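Local coordinates for sister chromatid cohesion protein (Chaetomium thermophilum, PDB 5T8V) that probably takes part in loading cohesin onto chromatin, as the HEAT-repeat C-terminal part of the Scc2 cohesin loader, at residues 645-649 against 679-683; 657-661 against 672-676. All blocks are in the same frame, centred on the assembly; numbering follows the deposited sequence.

Contact 1. Residues 645-649 against 679-683; sequences TILDG and CISLR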
loop_
_atom_site.group_PDB
_atom_site.type_symbol
_atom_site.label_atom_id
_atom_site.label_comp_id
_atom_site.label_asym_id
_atom_site.label_seq_id
_atom_site.Cartn_x
_atom_site.Cartn_y
_atom_site.Cartn_z
ATOM N N THR A 645 11.892 14.560 3.913
ATOM C CA THR A 645 11.501 15.390 5.047
ATOM C C THR A 645 10.015 15.280 5.358
ATOM O O THR A 645 9.598 15.654 6.459
ATOM C CB THR A 645 11.863 16.855 4.789
ATOM O OG1 THR A 645 11.085 17.357 3.697
ATOM C CG2 THR A 645 13.345 16.999 4.462
ATOM N N ILE A 646 9.202 14.777 4.424
ATOM C CA ILE A 646 7.779 14.601 4.699
ATOM C C ILE A 646 7.513 13.471 5.676
ATOM O O ILE A 646 6.368 13.294 6.106
ATOM C CB ILE A 646 6.975 14.342 3.408
ATOM C CG1 ILE A 646 7.423 13.038 2.744
ATOM C CG2 ILE A 646 7.120 15.520 2.449
ATOM C CD1 ILE A 646 6.570 12.634 1.573
ATOM N N LEU A 647 8.535 12.696 6.027
ATOM C CA LEU A 647 8.415 11.657 7.040
ATOM C C LEU A 647 8.718 12.168 8.442
ATOM O O LEU A 647 8.707 11.377 9.391
ATOM C CB LEU A 647 9.350 10.492 6.702
ATOM C CG LEU A 647 9.089 9.809 5.360
ATOM C CD1 LEU A 647 10.234 8.886 5.010
ATOM C CD2 LEU A 647 7.773 9.041 5.388
ATOM N N ASP A 648 8.971 13.462 8.597
ATOM C CA ASP A 648 9.355 14.040 9.874
ATOM C C ASP A 648 8.147 14.635 10.586
ATOM O O ASP A 648 7.136 14.984 9.971
ATOM C CB ASP A 648 10.422 15.118 9.676
ATOM C CG ASP A 648 11.716 14.560 9.117
ATOM O OD1 ASP A 648 11.961 13.344 9.276
ATOM O OD2 ASP A 648 12.493 15.334 8.519
ATOM N N GLY A 649 8.269 14.748 11.906
ATOM C CA GLY A 649 7.218 15.317 12.721
ATOM C C GLY A 649 5.903 14.589 12.529
ATOM O O GLY A 649 5.853 13.376 12.307
ATOM N N CYS A 679 10.125 3.643 4.614
ATOM C CA CYS A 679 10.205 4.670 5.646
ATOM C C CYS A 679 11.404 4.432 6.553
ATOM O O CYS A 679 12.235 5.325 6.754
ATOM C CB CYS A 679 8.912 4.692 6.463
ATOM S SG CYS A 679 7.443 5.181 5.529
ATOM N N ILE A 680 11.511 3.221 7.106
ATOM C CA ILE A 680 12.631 2.898 7.988
ATOM C C ILE A 680 13.954 3.135 7.274
ATOM O O ILE A 680 14.943 3.554 7.886
ATOM C CB ILE A 680 12.509 1.444 8.483
ATOM C CG1 ILE A 680 11.239 1.272 9.318
ATOM C CG2 ILE A 680 13.733 1.048 9.305
ATOM C CD1 ILE A 680 10.851 -0.175 9.543
ATOM N N SER A 681 13.994 2.871 5.967
ATOM C CA SER A 681 15.223 3.055 5.208
ATOM C C SER A 681 15.599 4.528 5.107
ATOM O O SER A 681 16.777 4.883 5.228
ATOM C CB SER A 681 15.068 2.447 3.816
ATOM O OG SER A 681 16.211 2.701 3.020
ATOM N N LEU A 682 14.614 5.401 4.889
ATOM C CA LEU A 682 14.914 6.814 4.690
ATOM C C LEU A 682 15.125 7.557 6.003
ATOM O O LEU A 682 15.904 8.515 6.045
ATOM C CB LEU A 682 13.795 7.471 3.885
ATOM C CG LEU A 682 13.748 7.044 2.418
ATOM C CD1 LEU A 682 12.428 7.444 1.792
ATOM C CD2 LEU A 682 14.913 7.648 1.647
ATOM N N ARG A 683 14.449 7.144 7.075
ATOM C CA ARG A 683 14.615 7.766 8.388
ATOM C C ARG A 683 14.656 6.673 9.446
ATOM O O ARG A 683 13.620 6.287 10.005
ATOM C CB ARG A 683 13.504 8.780 8.666
ATOM C CG ARG A 683 13.551 10.009 7.755
ATOM C CD ARG A 683 14.796 10.863 8.017
ATOM N NE ARG A 683 15.166 11.700 6.877
ATOM C CZ ARG A 683 14.809 12.969 6.717
ATOM N NH1 ARG A 683 14.055 13.579 7.621
ATOM N NH2 ARG A 683 15.210 13.637 5.644
#
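Arg683 reaches Asp648 through a bend at its second torsion (chi2 -67°), after which the chain extends and carries the guanidinium away from the end of helix 666-682 and over to the loop that follows helix 628-642. Asp648 answers with CG beside its own backbone N, which turns the carboxylate toward the arginine. The two side chains cross at about a right angle and form a salt bridge in which OD2 of Asp648 lies at the guanidinium edge, in its plane, 2.5 Å from NH1 of Arg683. The hydrogen bond within it is weak, bent to 122° at the hydrogen, and carboxylate and guanidinium planes are turned 31° apart. Both carboxylate oxygens of Asp648 are modelled beside the same NH1, though at 2.8 Å resolution this detail is doubtful. NH2 of Arg683 comes alongside Thr645, 4.0 Å from its CG2, while the threonine hydroxyl hydrogen-bonds to Asp643 instead. The contact ties an interhelical turn of the HEAT-repeat solenoid to a helix two along the chain, with helix 652-660 coming between them in sequence. Beneath the ion pair, Leu647 of the short 3-10 segment points into the apolar layer and splits its two methyls between neighbouring turns of the helix: CD2 touches SG of Cys679 at 3.9 Å, and CD1 approaches CB of Leu682 at 4.0 Å, the two leucines crossing at about a right angle. Met640 of helix 628-642 touches Leu647, Cys679 and Leu682 alike, and Val653 and Val654 of helix 652-660 also pack against Leu647.

Contact 2. Residues 657-661 against 672-676; sequences ILRSS and ALGLI
Ile657 lies against two residues of helix 666-682 at once, its branches dividing the work. CG1 meets CD1 of Leu675 at 3.8 Å. The side chains of Ile657 and Ile676 slide past each other in opposite directions, and CG2 of Ile657, anti to the backbone N, comes 3.7 Å from CG1 of Ile676. Nearer the end of helix 652-660 the backbones draw together, with CA of Ser661 4.9 Å from CA of Ala672. The small methyl of Ala672 permits this: its CB sits 3.4 Å from the backbone N of Ser661 and touches OG of Ser660. Packing is looser around the partly exposed Leu658, whose CB points away from helix 666-682; only its CD2 comes back, to 4.5 Å from CD1 of Ile676. Met690 of helix 685-696 touches both of these residues. The two helices, consecutive along the chain, pack as neighbours in the HEAT-repeat array. With Ile657 cut back to an alanine, CG1, CG2 and CD1 go, and Leu675 and Ile676 are likely to be left facing a gap between the helices. No hydrogen bond crosses the contact. The hydroxyl of Ser661 instead bonds to the backbone O of Leu658, one turn back in its own segment, and the CB of Ser661 lies 4.1 Å from CD1 of Ile676. Cohesion here therefore rests on the fit of buried methyl and methylene groups, with no polar bond to set the spacing.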
loop_
_atom_site.group_PDB
_atom_site.type_symbol
_atom_site.label_atom_id
_atom_site.label_comp_id
_atom_site.label_asym_id
_atom_site.label_seq_id
_atom_site.Cartn_x
_atom_site.Cartn_y
_atom_site.Cartn_z
ATOM N N ILE A 657 0.348 5.095 6.282
ATOM C CA ILE A 657 1.024 3.828 6.023
ATOM C C ILE A 657 0.729 2.842 7.148
ATOM O O ILE A 657 0.371 1.681 6.907
ATOM C CB ILE A 657 2.536 4.054 5.847
ATOM C CG1 ILE A 657 2.814 4.681 4.476
ATOM C CG2 ILE A 657 3.313 2.738 5.999
ATOM C CD1 ILE A 657 4.248 5.146 4.287
ATOM N N LEU A 658 0.877 3.293 8.395
ATOM C CA LEU A 658 0.550 2.444 9.536
ATOM C C LEU A 658 -0.899 1.982 9.467
ATOM O O LEU A 658 -1.196 0.800 9.676
ATOM C CB LEU A 658 0.821 3.198 10.838
ATOM C CG LEU A 658 2.278 3.612 11.058
ATOM C CD1 LEU A 658 2.411 4.467 12.309
ATOM C CD2 LEU A 658 3.178 2.389 11.147
ATOM N N ARG A 659 -1.820 2.900 9.167
ATOM C CA ARG A 659 -3.212 2.499 8.994
ATOM C C ARG A 659 -3.371 1.523 7.834
ATOM O O ARG A 659 -4.255 0.661 7.866
ATOM C CB ARG A 659 -4.087 3.733 8.785
ATOM C CG ARG A 659 -4.647 4.295 10.079
ATOM C CD ARG A 659 -5.131 5.725 9.921
ATOM N NE ARG A 659 -6.048 5.884 8.797
ATOM C CZ ARG A 659 -6.784 6.969 8.582
ATOM N NH1 ARG A 659 -7.590 7.027 7.529
ATOM N NH2 ARG A 659 -6.723 7.996 9.422
ATOM N N SER A 660 -2.522 1.636 6.809
ATOM C CA SER A 660 -2.561 0.681 5.707
ATOM C C SER A 660 -2.158 -0.711 6.175
ATOM O O SER A 660 -2.696 -1.714 5.692
ATOM C CB SER A 660 -1.648 1.151 4.571
ATOM O OG SER A 660 -1.666 0.242 3.485
ATOM N N SER A 661 -1.216 -0.795 7.119
ATOM C CA SER A 661 -0.771 -2.097 7.609
ATOM C C SER A 661 -1.877 -2.882 8.304
ATOM O O SER A 661 -1.706 -4.085 8.528
ATOM C CB SER A 661 0.406 -1.925 8.570
ATOM O OG SER A 661 -0.021 -1.388 9.808
ATOM N N ALA A 672 1.808 -2.620 2.575
ATOM C CA ALA A 672 2.044 -1.687 3.669
ATOM C C ALA A 672 3.338 -2.013 4.398
ATOM O O ALA A 672 4.029 -1.104 4.875
ATOM C CB ALA A 672 0.868 -1.711 4.644
ATOM N N LEU A 673 3.685 -3.299 4.494
ATOM C CA LEU A 673 4.985 -3.662 5.048
ATOM C C LEU A 673 6.118 -3.102 4.197
ATOM O O LEU A 673 7.110 -2.590 4.730
ATOM C CB LEU A 673 5.104 -5.182 5.165
ATOM C CG LEU A 673 4.121 -5.854 6.124
ATOM C CD1 LEU A 673 4.312 -7.359 6.109
ATOM C CD2 LEU A 673 4.281 -5.313 7.531
ATOM N N GLY A 674 5.992 -3.192 2.872
ATOM C CA GLY A 674 6.999 -2.602 2.006
ATOM C C GLY A 674 7.172 -1.117 2.260
ATOM O O GLY A 674 8.296 -0.618 2.384
ATOM N N LEU A 675 6.056 -0.390 2.351
ATOM C CA LEU A 675 6.145 1.039 2.643
ATOM C C LEU A 675 6.818 1.288 3.986
ATOM O O LEU A 675 7.679 2.167 4.104
ATOM C CB LEU A 675 4.757 1.674 2.615
ATOM C CG LEU A 675 3.998 1.609 1.289
ATOM C CD1 LEU A 675 2.763 2.493 1.370
ATOM C CD2 LEU A 675 4.874 2.013 0.103
ATOM N N ILE A 676 6.433 0.528 5.016
ATOM C CA ILE A 676 7.098 0.641 6.312
ATOM C C ILE A 676 8.603 0.478 6.145
ATOM O O ILE A 676 9.397 1.235 6.719
ATOM C CB ILE A 676 6.521 -0.394 7.297
ATOM C CG1 ILE A 676 5.087 -0.008 7.678
ATOM C CG2 ILE A 676 7.398 -0.512 8.548
ATOM C CD1 ILE A 676 4.367 -1.039 8.522
#

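Overall arrangement
Both contacts use helix 666-682, contact 1 at its C-terminal end and contact 2 farther back, and their centres lie 13 Å apart. Along the chain the order is 645-649, 657-661, 672-676 and 679-683, so the two segments of contact 2 fall between those of contact 1. The two meet where SG of Cys679 packs on CD1 of Ile657, making one continuous apolar layer that runs from the buried interior at contact 2 to the ion pair at the more exposed edge of contact 1. Together they join helices 652-660 and 666-682 and the turn before them, near the middle of the elongated HEAT-repeat chain.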